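PDB 3LOP: substrate binding periplasmic protein from Ralstonia solanacearum, which probably binds leucine or related amino acids in the cleft between its two lobes, as a periplasmic receptor for solute uptake. Local coordinates for residues I9-L14 / E59-N64; T83-A88 / Y178-A183; A88-G93 / T113-V118; T107-M112 / G154-T159; A174-P179 / G186-K191. One frame throughout, in Å; residues are numbered along the deposited sequence.

Contact 1: I9-L14 / E59-N64; sequences IQSLPL and EQTVRN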
# COMPACT_ATOMS: atom_id res chain seq x y z
N ILE A 9 15.84 1.80 -7.04
CA ILE A 9 14.98 2.79 -7.68
C ILE A 9 13.52 2.72 -7.28
O ILE A 9 13.04 1.71 -6.76
CB ILE A 9 15.06 2.69 -9.23
CG1 ILE A 9 14.61 1.30 -9.69
CG2 ILE A 9 16.49 2.97 -9.70
CD1 ILE A 9 14.47 1.19 -11.20
N GLN A 10 12.81 3.82 -7.51
CA GLN A 10 11.39 3.93 -7.22
C GLN A 10 10.72 4.78 -8.28
O GLN A 10 11.27 5.80 -8.71
CB GLN A 10 11.14 4.64 -5.88
CG GLN A 10 11.33 3.83 -4.62
CD GLN A 10 10.84 4.60 -3.40
OE1 GLN A 10 11.18 5.77 -3.22
NE2 GLN A 10 10.03 3.95 -2.57
N SER A 11 9.55 4.35 -8.73
CA SER A 11 8.76 5.12 -9.68
C SER A 11 7.44 5.22 -8.94
O SER A 11 6.84 4.20 -8.61
CB SER A 11 8.55 4.40 -11.01
OG SER A 11 7.77 5.21 -11.88
N LEU A 12 7.00 6.43 -8.66
CA LEU A 12 5.74 6.61 -7.96
C LEU A 12 5.20 8.02 -8.16
O LEU A 12 5.89 8.89 -8.70
CB LEU A 12 5.92 6.28 -6.47
CG LEU A 12 7.28 6.52 -5.82
CD1 LEU A 12 7.61 8.00 -5.85
CD2 LEU A 12 7.28 5.99 -4.39
N PRO A 13 3.96 8.25 -7.73
CA PRO A 13 3.32 9.56 -7.87
C PRO A 13 3.82 10.60 -6.88
O PRO A 13 3.52 10.52 -5.69
CB PRO A 13 1.83 9.26 -7.66
CG PRO A 13 1.72 7.77 -7.93
CD PRO A 13 2.97 7.24 -7.31
N LEU A 14 4.57 11.58 -7.38
CA LEU A 14 5.07 12.65 -6.53
C LEU A 14 4.27 13.92 -6.77
O LEU A 14 4.41 14.91 -6.05
CB LEU A 14 6.57 12.86 -6.77
CG LEU A 14 7.43 11.66 -6.35
CD1 LEU A 14 8.88 11.91 -6.74
CD2 LEU A 14 7.31 11.45 -4.85
N GLU A 59 1.72 4.51 -18.48
CA GLU A 59 2.81 4.53 -19.46
C GLU A 59 4.08 5.15 -18.90
O GLU A 59 5.19 4.76 -19.28
CB GLU A 59 2.39 5.28 -20.72
CG GLU A 59 1.29 4.61 -21.53
CD GLU A 59 1.05 5.30 -22.86
OE1 GLU A 59 2.00 5.34 -23.68
OE2 GLU A 59 -0.07 5.79 -23.10
N GLN A 60 3.93 6.13 -18.00
CA GLN A 60 5.09 6.79 -17.42
C GLN A 60 5.79 5.88 -16.41
O GLN A 60 7.00 5.96 -16.25
CB GLN A 60 4.69 8.11 -16.76
CG GLN A 60 5.88 9.02 -16.49
CD GLN A 60 6.66 9.36 -17.76
OE1 GLN A 60 6.10 9.90 -18.71
NE2 GLN A 60 7.95 9.04 -17.77
N THR A 61 5.04 5.02 -15.73
CA THR A 61 5.65 4.10 -14.79
C THR A 61 6.55 3.17 -15.60
O THR A 61 7.70 2.91 -15.23
CB THR A 61 4.59 3.24 -14.05
OG1 THR A 61 3.73 4.09 -13.28
CG2 THR A 61 5.28 2.24 -13.11
N VAL A 62 6.02 2.69 -16.72
CA VAL A 62 6.77 1.80 -17.60
C VAL A 62 8.04 2.48 -18.10
O VAL A 62 9.13 1.91 -18.01
CB VAL A 62 5.91 1.37 -18.82
CG1 VAL A 62 6.78 0.69 -19.86
CG2 VAL A 62 4.80 0.43 -18.36
N ARG A 63 7.91 3.70 -18.61
CA ARG A 63 9.08 4.42 -19.11
C ARG A 63 10.10 4.69 -18.01
O ARG A 63 11.30 4.50 -18.21
CB ARG A 63 8.67 5.73 -19.79
CG ARG A 63 7.98 5.55 -21.13
CD ARG A 63 7.95 6.85 -21.93
NE ARG A 63 7.05 7.85 -21.36
CZ ARG A 63 5.73 7.80 -21.44
NH1 ARG A 63 5.13 6.81 -22.08
NH2 ARG A 63 4.99 8.76 -20.88
N ASN A 64 9.61 5.13 -16.85
CA ASN A 64 10.50 5.42 -15.73
C ASN A 64 11.34 4.22 -15.32
O ASN A 64 12.56 4.31 -15.21
CB ASN A 64 9.69 5.88 -14.51
CG ASN A 64 9.26 7.32 -14.60
OD1 ASN A 64 9.54 8.02 -15.57
ND2 ASN A 64 8.56 7.77 -13.57
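S11 and N64 face each other where strand 9-12 packs against helix 59-64, and the serine hydroxyl lies alongside the asparagine side chain, near both its CB and its ND2. A first torsion of -180°, with OG anti to the backbone N, brings the hydroxyl there. N64 CB stands 3.3 Å from S11 OG, and ND2 of N64 donates to S11 OG over 3.2 Å. That bond lies close to the amide plane, with an N-H...O angle of 154°. The amide is gripped at its other end too. Q60, one turn earlier, donates from NE2 to N64 OD1 at 2.9 Å, approaching above the carbonyl plane instead of along a lone pair. T61 borders the hydroxyl with its backbone, CA 3.8 Å from S11 OG, and more loosely with CG2, while its OG1 turns elsewhere, to the side-chain amide of N85.

The segment axes are 8.5 Å apart and nearly antiparallel, at 166°, as in the beta-alpha-beta crossover of a Rossmann-like lobe: helix 58-71 links strand 47-53 to strand 74-78 and passes over strand 6-12, which lies between them. The second hydrogen of ND2 goes to the backbone oxygen of D53, and S11 OG also bonds to the carboxylate of D54. A buried hydroxyl is thus satisfied by an amide and a carboxylate together, and the amide of N64 is used at both its oxygen and its nitrogen. This fixes which way the amide is turned, and it ties strand 6-12, helix 58-71 and the end of strand 47-53 into one polar network.

Contact 2: T83-A88 / Y178-A183; sequences TANVEA and YPRNTA. With LEU (leucine), chain B.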
# COMPACT_ATOMS: atom_id res chain seq x y z
N THR A 83 -2.37 -0.53 -8.98
CA THR A 83 -2.55 -1.88 -9.49
C THR A 83 -2.32 -1.90 -11.00
O THR A 83 -1.62 -2.77 -11.52
CB THR A 83 -3.97 -2.41 -9.18
OG1 THR A 83 -4.09 -2.61 -7.76
CG2 THR A 83 -4.22 -3.73 -9.88
N ALA A 84 -2.92 -0.94 -11.70
CA ALA A 84 -2.77 -0.87 -13.15
C ALA A 84 -1.32 -0.61 -13.55
O ALA A 84 -0.84 -1.15 -14.55
CB ALA A 84 -3.67 0.22 -13.73
N ASN A 85 -0.63 0.21 -12.77
CA ASN A 85 0.76 0.54 -13.05
C ASN A 85 1.67 -0.68 -12.93
O ASN A 85 2.49 -0.93 -13.81
CB ASN A 85 1.23 1.65 -12.11
CG ASN A 85 0.42 2.93 -12.27
OD1 ASN A 85 0.90 3.93 -12.82
ND2 ASN A 85 -0.82 2.89 -11.81
N VAL A 86 1.52 -1.43 -11.85
CA VAL A 86 2.36 -2.61 -11.67
C VAL A 86 2.00 -3.68 -12.69
O VAL A 86 2.88 -4.35 -13.22
CB VAL A 86 2.22 -3.19 -10.25
CG1 VAL A 86 3.07 -4.44 -10.12
CG2 VAL A 86 2.65 -2.15 -9.23
N GLU A 87 0.71 -3.86 -12.96
CA GLU A 87 0.31 -4.87 -13.93
C GLU A 87 0.88 -4.56 -15.31
O GLU A 87 1.15 -5.48 -16.09
CB GLU A 87 -1.22 -5.00 -13.98
CG GLU A 87 -1.80 -5.53 -12.66
CD GLU A 87 -3.29 -5.84 -12.72
OE1 GLU A 87 -3.99 -5.26 -13.57
OE2 GLU A 87 -3.76 -6.65 -11.90
N ALA A 88 1.09 -3.28 -15.61
CA ALA A 88 1.67 -2.90 -16.90
C ALA A 88 3.15 -3.29 -16.90
O ALA A 88 3.67 -3.77 -17.91
CB ALA A 88 1.51 -1.40 -17.14
N TYR A 178 -15.55 6.01 -10.11
CA TYR A 178 -14.94 7.32 -10.29
C TYR A 178 -13.69 7.06 -11.14
O TYR A 178 -13.13 5.97 -11.09
CB TYR A 178 -14.57 7.95 -8.94
CG TYR A 178 -13.38 7.33 -8.27
CD1 TYR A 178 -12.08 7.72 -8.60
CD2 TYR A 178 -13.54 6.31 -7.33
CE1 TYR A 178 -10.97 7.11 -8.02
CE2 TYR A 178 -12.44 5.70 -6.74
CZ TYR A 178 -11.16 6.10 -7.09
OH TYR A 178 -10.07 5.48 -6.54
N PRO A 179 -13.26 8.04 -11.94
CA PRO A 179 -12.08 7.91 -12.81
C PRO A 179 -10.74 7.85 -12.08
O PRO A 179 -10.50 8.61 -11.15
CB PRO A 179 -12.17 9.14 -13.71
CG PRO A 179 -13.62 9.54 -13.64
CD PRO A 179 -13.95 9.31 -12.20
N ARG A 180 -9.85 6.96 -12.52
CA ARG A 180 -8.54 6.83 -11.90
C ARG A 180 -7.76 8.13 -12.07
O ARG A 180 -7.96 8.87 -13.04
CB ARG A 180 -7.74 5.67 -12.51
CG ARG A 180 -6.99 6.01 -13.79
CD ARG A 180 -6.35 4.78 -14.41
NE ARG A 180 -5.45 4.08 -13.49
CZ ARG A 180 -4.20 4.45 -13.23
NH1 ARG A 180 -3.67 5.51 -13.83
NH2 ARG A 180 -3.48 3.75 -12.37
N ASN A 181 -6.87 8.40 -11.12
CA ASN A 181 -6.03 9.59 -11.14
C ASN A 181 -6.82 10.89 -10.98
O ASN A 181 -6.36 11.96 -11.36
CB ASN A 181 -5.20 9.64 -12.42
CG ASN A 181 -3.71 9.65 -12.13
OD1 ASN A 181 -3.28 9.56 -10.98
ND2 ASN A 181 -2.90 9.78 -13.18
N THR A 182 -8.02 10.77 -10.41
CA THR A 182 -8.86 11.94 -10.16
C THR A 182 -9.56 11.72 -8.83
O THR A 182 -9.44 10.66 -8.22
CB THR A 182 -9.96 12.12 -11.22
OG1 THR A 182 -11.02 11.18 -10.97
CG2 THR A 182 -9.42 11.89 -12.62
N ALA A 183 -10.29 12.74 -8.40
CA ALA A 183 -11.06 12.67 -7.17
C ALA A 183 -12.48 13.10 -7.54
O ALA A 183 -13.21 13.65 -6.71
CB ALA A 183 -10.48 13.61 -6.12
N LEU B . -1.36 1.30 -5.04
CA LEU B . -2.52 2.23 -4.96
C LEU B . -2.46 3.02 -3.66
O LEU B . -3.10 4.08 -3.61
CB LEU B . -3.81 1.42 -5.01
CG LEU B . -3.66 0.46 -6.18
CD1 LEU B . -4.24 -0.84 -5.85
CD2 LEU B . -4.29 1.03 -7.38
OXT LEU B . -1.78 2.55 -2.72
O HOH W 1 -4.48 1.42 -10.75
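R180 reaches across to A84 and N85 from a loop of the opposite lobe, spanning the interlobe cleft of a type I periplasmic binding fold. Residues 83-88 open helix 83-91 in one lobe, and residues 178-183 follow strand 174-178 in the other. The backbones stay well apart, A84 CA and R180 CA being 9.7 Å from each other, so the long side chain does the bridging.

Van der Waals contact is slight: A84 CB lies 3.8 Å from R180 NH2, in an oblique approach. The amide of N85 comes to the edge of the guanidinium, the two planes 42° apart.

Charge and polar bonds locate the arginine. Its NE forms a salt bridge with D151 in its own lobe, and NH1 binds the backbone oxygen of Q56 across the cleft. R180 itself sits in a type II turn from P179 to T182, whose closing oxygen, P179 O, accepts from T182 OG1 at 2.6 Å.

With leucine bound, R180 thus reaches both A84 and Q56 across the cleft, which is consistent with a closed state. Water completes the bridge: one molecule, in the guanidinium plane, accepts from A84 N at 3.0 Å and from R180 NH2 at 3.0 Å.

Contact 3: A88-G93 / T113-V118; sequences ALMREG and TTDPLV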
# COMPACT_ATOMS: atom_id res chain seq x y z
N ALA A 88 1.09 -3.28 -15.61
CA ALA A 88 1.67 -2.90 -16.90
C ALA A 88 3.15 -3.29 -16.90
O ALA A 88 3.67 -3.77 -17.91
CB ALA A 88 1.51 -1.40 -17.14
N LEU A 89 3.83 -3.09 -15.78
CA LEU A 89 5.24 -3.46 -15.70
C LEU A 89 5.39 -4.96 -15.93
O LEU A 89 6.35 -5.41 -16.55
CB LEU A 89 5.82 -3.11 -14.33
CG LEU A 89 5.99 -1.63 -13.99
CD1 LEU A 89 6.46 -1.48 -12.55
CD2 LEU A 89 6.99 -1.00 -14.94
N MSE A 90 4.43 -5.73 -15.43
CA MSE A 90 4.46 -7.18 -15.59
C MSE A 90 4.09 -7.56 -17.02
O MSE A 90 4.84 -8.25 -17.71
CB MSE A 90 3.48 -7.84 -14.60
CG MSE A 90 3.76 -7.52 -13.14
SE MSE A 90 2.60 -8.46 -11.88
CE MSE A 90 0.96 -7.52 -12.18
N ARG A 91 2.93 -7.10 -17.46
CA ARG A 91 2.42 -7.39 -18.80
C ARG A 91 3.37 -7.00 -19.93
O ARG A 91 3.58 -7.77 -20.87
CB ARG A 91 1.08 -6.68 -19.00
CG ARG A 91 0.42 -6.94 -20.34
CD ARG A 91 -0.83 -6.10 -20.52
NE ARG A 91 -1.77 -6.25 -19.41
CZ ARG A 91 -1.98 -5.34 -18.47
NH1 ARG A 91 -1.33 -4.18 -18.51
NH2 ARG A 91 -2.85 -5.57 -17.50
N GLU A 92 3.94 -5.80 -19.83
CA GLU A 92 4.84 -5.32 -20.87
C GLU A 92 6.27 -5.87 -20.75
O GLU A 92 7.14 -5.53 -21.56
CB GLU A 92 4.84 -3.79 -20.87
CG GLU A 92 3.48 -3.22 -21.26
CD GLU A 92 3.44 -1.71 -21.25
OE1 GLU A 92 4.34 -1.08 -21.85
OE2 GLU A 92 2.49 -1.15 -20.66
N GLY A 93 6.49 -6.71 -19.75
CA GLY A 93 7.79 -7.33 -19.57
C GLY A 93 8.95 -6.42 -19.19
O GLY A 93 10.10 -6.75 -19.46
N THR A 113 1.02 -11.82 -6.82
CA THR A 113 1.65 -13.10 -6.50
C THR A 113 1.80 -14.00 -7.72
O THR A 113 1.97 -15.21 -7.59
CB THR A 113 0.84 -13.87 -5.43
OG1 THR A 113 -0.53 -13.96 -5.84
CG2 THR A 113 0.91 -13.16 -4.08
N THR A 114 1.76 -13.40 -8.91
CA THR A 114 1.86 -14.19 -10.14
C THR A 114 3.05 -13.88 -11.04
O THR A 114 3.07 -14.29 -12.20
CB THR A 114 0.58 -14.02 -10.99
OG1 THR A 114 0.51 -12.68 -11.48
CG2 THR A 114 -0.65 -14.32 -10.15
N ASP A 115 4.05 -13.17 -10.53
CA ASP A 115 5.23 -12.84 -11.33
C ASP A 115 6.51 -13.14 -10.55
O ASP A 115 6.69 -12.66 -9.43
CB ASP A 115 5.19 -11.36 -11.72
CG ASP A 115 6.22 -11.01 -12.78
OD1 ASP A 115 7.43 -11.15 -12.51
OD2 ASP A 115 5.82 -10.60 -13.89
N PRO A 116 7.42 -13.93 -11.14
CA PRO A 116 8.67 -14.29 -10.47
C PRO A 116 9.52 -13.12 -9.97
O PRO A 116 10.33 -13.29 -9.05
CB PRO A 116 9.39 -15.13 -11.53
CG PRO A 116 8.90 -14.56 -12.81
CD PRO A 116 7.42 -14.40 -12.54
N LEU A 117 9.35 -11.95 -10.57
CA LEU A 117 10.13 -10.78 -10.15
C LEU A 117 9.39 -9.83 -9.22
O LEU A 117 9.95 -8.81 -8.80
CB LEU A 117 10.63 -10.02 -11.38
CG LEU A 117 11.79 -10.71 -12.10
CD1 LEU A 117 12.14 -9.97 -13.38
CD2 LEU A 117 13.00 -10.76 -11.17
N VAL A 118 8.14 -10.15 -8.88
CA VAL A 118 7.38 -9.29 -7.98
C VAL A 118 7.29 -9.94 -6.61
O VAL A 118 6.87 -11.09 -6.48
CB VAL A 118 5.97 -9.02 -8.54
CG1 VAL A 118 5.21 -8.09 -7.60
CG2 VAL A 118 6.07 -8.38 -9.92
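The selenomethionine M90 lies against D115 and V118, carrying the helix side of this contact by itself. On the loop, the approach begins with T114, whose OG1 bonds back to the oxygen of S111.

D115 comes next. Its side chain and that of M90 slide past each other in opposite directions: D115 CB is 3.9 Å from M90 SE, while OD2 of D115 rests 3.7 Å from M90 CB. The other oxygen serves the loop itself: OD1 of D115 accepts from L117 N over 2.8 Å, with an N-H...O angle of 163°, through the lone pair directed away from OD2, which makes an Asx turn. A type I turn from D115 to V118 overlaps it, closed by V118 N bonding to D115 O at 3.0 Å. P116 sits within this turn, and its backbone oxygen is taken by R335.

V118 ends the walk and starts strand 118-119. Its CG2 meets M90 SE at 4.0 Å, the two side chains crossing at about a right angle. The M90 chain is straight through chi2 and bends at chi3 (-72°), which turns the terminal methyl aside from V118 and toward S111 and M112.

Helix 83-91 finishes just beyond M90. G93, with positive phi, ends it in a Schellman motif and is also the N-cap residue of helix 94-98. L95 of that second helix packs on L117 and V118, so the loop entering the outermost strand of the five-stranded sheet is contacted by both helix 83-91, through M90, and helix 94-98, through L95.

Contact 4: T107-M112 / G154-T159; sequences TGASSM and GKEAIT. With LEU (leucine), chain B.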
# COMPACT_ATOMS: atom_id res chain seq x y z
N THR A 107 0.50 -2.13 -3.72
CA THR A 107 -0.86 -2.57 -4.04
C THR A 107 -0.99 -4.02 -3.61
O THR A 107 -0.05 -4.80 -3.74
CB THR A 107 -1.15 -2.46 -5.56
OG1 THR A 107 -2.19 -3.38 -5.91
CG2 THR A 107 0.10 -2.77 -6.38
N GLY A 108 -2.16 -4.38 -3.09
CA GLY A 108 -2.38 -5.75 -2.65
C GLY A 108 -3.19 -6.56 -3.65
O GLY A 108 -3.84 -7.54 -3.28
N ALA A 109 -3.16 -6.16 -4.92
CA ALA A 109 -3.90 -6.87 -5.95
C ALA A 109 -3.53 -8.35 -6.00
O ALA A 109 -2.39 -8.72 -5.70
CB ALA A 109 -3.66 -6.22 -7.31
N SER A 110 -4.48 -9.19 -6.40
CA SER A 110 -4.25 -10.63 -6.47
C SER A 110 -3.16 -11.00 -7.47
O SER A 110 -2.52 -12.04 -7.34
CB SER A 110 -5.55 -11.35 -6.83
OG SER A 110 -6.05 -10.93 -8.09
N SER A 111 -2.96 -10.15 -8.46
CA SER A 111 -1.96 -10.40 -9.49
C SER A 111 -0.53 -10.23 -8.98
O SER A 111 0.41 -10.65 -9.65
CB SER A 111 -2.20 -9.47 -10.68
OG SER A 111 -2.19 -8.11 -10.28
N MSE A 112 -0.36 -9.64 -7.80
CA MSE A 112 0.98 -9.42 -7.26
C MSE A 112 1.74 -10.71 -6.93
O MSE A 112 2.96 -10.69 -6.78
CB MSE A 112 0.92 -8.53 -6.02
CG MSE A 112 0.39 -7.12 -6.28
SE MSE A 112 1.36 -6.17 -7.66
CE MSE A 112 -0.04 -6.00 -8.98
N GLY A 154 -10.50 -1.00 -9.00
CA GLY A 154 -11.93 -1.15 -8.76
C GLY A 154 -12.40 -2.56 -9.06
O GLY A 154 -13.27 -3.10 -8.36
N LYS A 155 -11.85 -3.16 -10.10
CA LYS A 155 -12.21 -4.52 -10.48
C LYS A 155 -11.85 -5.48 -9.35
O LYS A 155 -12.62 -6.39 -9.03
CB LYS A 155 -11.47 -4.92 -11.76
CG LYS A 155 -11.69 -6.36 -12.19
CD LYS A 155 -10.85 -6.69 -13.42
CE LYS A 155 -9.36 -6.49 -13.13
NZ LYS A 155 -8.53 -6.69 -14.35
N GLU A 156 -10.68 -5.28 -8.75
CA GLU A 156 -10.24 -6.12 -7.63
C GLU A 156 -11.23 -6.00 -6.48
O GLU A 156 -11.61 -7.00 -5.86
CB GLU A 156 -8.86 -5.67 -7.14
CG GLU A 156 -7.70 -6.05 -8.04
CD GLU A 156 -7.38 -7.53 -7.99
OE1 GLU A 156 -7.13 -8.05 -6.88
OE2 GLU A 156 -7.36 -8.18 -9.06
N ALA A 157 -11.64 -4.77 -6.19
CA ALA A 157 -12.58 -4.51 -5.10
C ALA A 157 -13.94 -5.14 -5.33
O ALA A 157 -14.46 -5.85 -4.47
CB ALA A 157 -12.73 -3.00 -4.90
N ILE A 158 -14.53 -4.89 -6.50
CA ILE A 158 -15.84 -5.45 -6.81
C ILE A 158 -15.83 -6.97 -6.83
O ILE A 158 -16.67 -7.61 -6.21
CB ILE A 158 -16.38 -4.93 -8.16
CG1 ILE A 158 -16.68 -3.43 -8.08
CG2 ILE A 158 -17.65 -5.69 -8.55
CD1 ILE A 158 -17.80 -3.07 -7.11
N THR A 159 -14.87 -7.54 -7.55
CA THR A 159 -14.76 -8.99 -7.64
C THR A 159 -14.57 -9.60 -6.25
O THR A 159 -15.21 -10.60 -5.92
CB THR A 159 -13.56 -9.40 -8.52
OG1 THR A 159 -13.76 -8.89 -9.85
CG2 THR A 159 -13.44 -10.92 -8.58
N LEU B . -1.36 1.30 -5.04
CA LEU B . -2.52 2.23 -4.96
C LEU B . -2.46 3.02 -3.66
O LEU B . -3.10 4.08 -3.61
CB LEU B . -3.81 1.42 -5.01
CG LEU B . -3.66 0.46 -6.18
CD1 LEU B . -4.24 -0.84 -5.85
CD2 LEU B . -4.29 1.03 -7.38
OXT LEU B . -1.78 2.55 -2.72
O HOH W 2 -4.90 -8.40 -9.87
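S110 N donates to E156 OE1 at 2.9 Å with an N-H...O angle of 172°, the one clear direct hydrogen bond between loop 107-112 and helix 154-159. The bond is straight, yet it meets OE1 from well above the carboxylate plane (51°). E156 can offer its oxygens because its chain is bent at chi2, -73°, which folds the carboxylate over the loop. S110 OG lies near both oxygens, 3.2 Å from E156 OE2, in a weak bond whose acceptor is not settled. A water joins in as well: it donates to E156 OE2 at 2.6 Å and accepts from S111 N at 3.0 Å. Two successive backbone N-H groups at the start of the 3-10 segment that begins at S110 thus converge on one carboxylate, one directly and one through water.

Around this polar centre the packing is thin. A109 CB lies 3.9 Å from E156 OE1 and a little farther from its CG, and on another side A109 meets T83 of helix 83-91. Farther back, T107 OG1 accepts from A109 N at 3.1 Å in an ST turn, while T107 lines the leucine pocket. The ST turn therefore relates the pocket residue T107 to the residue that packs on E156.

Helix 152-166 belongs to the lobe with the four-stranded sheet, and the loop to the other lobe. The negative carboxylate probably gains from the backbone N-H groups turned to it. This latch across the cleft is consistent with the closed, leucine-bound state.

Contact 5: A174-P179 / G186-K191; sequences AMASYP and GPAVDK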
# COMPACT_ATOMS: atom_id res chain seq x y z
N ALA A 174 -25.42 -1.88 -4.20
CA ALA A 174 -25.21 -0.77 -5.11
C ALA A 174 -23.73 -0.51 -5.28
O ALA A 174 -22.94 -0.75 -4.37
CB ALA A 174 -25.89 0.49 -4.57
N MSE A 175 -23.34 -0.03 -6.46
CA MSE A 175 -21.95 0.29 -6.72
C MSE A 175 -21.87 1.55 -7.56
O MSE A 175 -22.78 1.85 -8.34
CB MSE A 175 -21.24 -0.88 -7.43
CG MSE A 175 -21.84 -1.29 -8.76
SE MSE A 175 -20.85 -2.75 -9.57
CE MSE A 175 -21.54 -4.20 -8.49
N ALA A 176 -20.79 2.29 -7.38
CA ALA A 176 -20.57 3.54 -8.11
C ALA A 176 -19.08 3.71 -8.33
O ALA A 176 -18.28 3.42 -7.44
CB ALA A 176 -21.13 4.71 -7.32
N SER A 177 -18.71 4.21 -9.50
CA SER A 177 -17.31 4.39 -9.85
C SER A 177 -16.86 5.84 -9.95
O SER A 177 -17.66 6.77 -9.88
CB SER A 177 -17.03 3.70 -11.18
OG SER A 177 -17.71 4.36 -12.23
N TYR A 178 -15.55 6.01 -10.11
CA TYR A 178 -14.94 7.32 -10.29
C TYR A 178 -13.69 7.06 -11.14
O TYR A 178 -13.13 5.97 -11.09
CB TYR A 178 -14.57 7.95 -8.94
CG TYR A 178 -13.38 7.33 -8.27
CD1 TYR A 178 -12.08 7.72 -8.60
CD2 TYR A 178 -13.54 6.31 -7.33
CE1 TYR A 178 -10.97 7.11 -8.02
CE2 TYR A 178 -12.44 5.70 -6.74
CZ TYR A 178 -11.16 6.10 -7.09
OH TYR A 178 -10.07 5.48 -6.54
N PRO A 179 -13.26 8.04 -11.94
CA PRO A 179 -12.08 7.91 -12.81
C PRO A 179 -10.74 7.85 -12.08
O PRO A 179 -10.50 8.61 -11.15
CB PRO A 179 -12.17 9.14 -13.71
CG PRO A 179 -13.62 9.54 -13.64
CD PRO A 179 -13.95 9.31 -12.20
N GLY A 186 -18.28 13.04 -7.33
CA GLY A 186 -19.61 13.61 -7.23
C GLY A 186 -20.73 12.65 -7.62
O GLY A 186 -21.64 12.39 -6.83
N PRO A 187 -20.70 12.12 -8.85
CA PRO A 187 -21.73 11.19 -9.31
C PRO A 187 -21.85 9.97 -8.41
O PRO A 187 -22.95 9.46 -8.18
CB PRO A 187 -21.27 10.84 -10.72
CG PRO A 187 -20.58 12.10 -11.16
CD PRO A 187 -19.78 12.47 -9.94
N ALA A 188 -20.72 9.50 -7.90
CA ALA A 188 -20.72 8.33 -7.02
C ALA A 188 -21.41 8.65 -5.70
O ALA A 188 -22.14 7.82 -5.15
CB ALA A 188 -19.29 7.88 -6.77
N VAL A 189 -21.17 9.85 -5.19
CA VAL A 189 -21.80 10.27 -3.94
C VAL A 189 -23.31 10.34 -4.14
O VAL A 189 -24.07 9.89 -3.28
CB VAL A 189 -21.28 11.66 -3.49
CG1 VAL A 189 -22.06 12.12 -2.26
CG2 VAL A 189 -19.79 11.58 -3.18
N ASP A 190 -23.75 10.90 -5.27
CA ASP A 190 -25.18 11.00 -5.53
C ASP A 190 -25.82 9.61 -5.53
O ASP A 190 -26.85 9.39 -4.89
CB ASP A 190 -25.45 11.65 -6.90
CG ASP A 190 -24.96 13.08 -6.99
OD1 ASP A 190 -24.96 13.78 -5.96
OD2 ASP A 190 -24.59 13.50 -8.10
N LYS A 191 -25.19 8.68 -6.24
CA LYS A 191 -25.71 7.32 -6.35
C LYS A 191 -25.75 6.54 -5.04
O LYS A 191 -26.75 5.90 -4.73
CB LYS A 191 -24.89 6.54 -7.38
CG LYS A 191 -25.49 5.19 -7.73
CD LYS A 191 -24.73 4.52 -8.87
CE LYS A 191 -25.39 3.21 -9.27
NZ LYS A 191 -24.65 2.52 -10.36
O HOH W 3 -25.68 0.09 -8.34
O HOH W 4 -18.04 9.60 -9.58
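The backbone oxygen of M175 is gripped by the ammonium of K191: NZ of K191 donates to M175 O at 2.8 Å, coming nearly along the C=O axis of that carbonyl (174°). The reach is explained by a fully extended side chain: CG stands anti to the backbone N (chi1 -171°), and every later torsion is also close to 180°. On its way the chain runs beside the strand, K191 CD passing 3.9 Å from A176 CB. A water accepts from M175 N at 3.0 Å and, weakly, from K191 NZ. A second water bridges strand and helix two residues on, donating to S177 O at 2.9 Å and accepting from A188 N at 3.2 Å.

Between these two polar bridges lies a small apolar contact, where A176 CB meets A188 CB at 3.7 Å. With only methyl groups between them, the backbones come close, 4.9 Å between the CA atoms of A176 and A188.

A174, A176 and Y178 bond through their backbones to strand 144-149, so M175 and S177 present theirs at the outer edge of the four-stranded sheet, where K191 and the waters meet them. Strand and helix axes run nearly antiparallel, 7.2 Å apart, as in a beta-alpha-beta crossover: helix 186-194 leads from edge strand 174-178 past strand 144-149, where A188 touches L147, to strand 199-203.

How the contacts relate
Contacts 1 and 3 lie within the lobe of the five-stranded sheet, their centres 15 Å apart, and contact 5 within the lobe of the four-stranded one, 31 Å from contact 3. Contacts 2 and 4 span the cleft between the lobes; their centres are 11 Å apart and both reach the bound leucine. Along the chain contact 1 closes first, contacts 3 and 4 alternate within the loop closed by contact 2, and contact 5 comes last. I158 packs on M175 between contacts 4 and 5. Helix 83-91 serves contacts 2 and 3, and the end of strand 174-178 serves contacts 2 and 5, so these two elements join intralobe packing to a cleft bridge, consistent with two lobes closing on an amino acid.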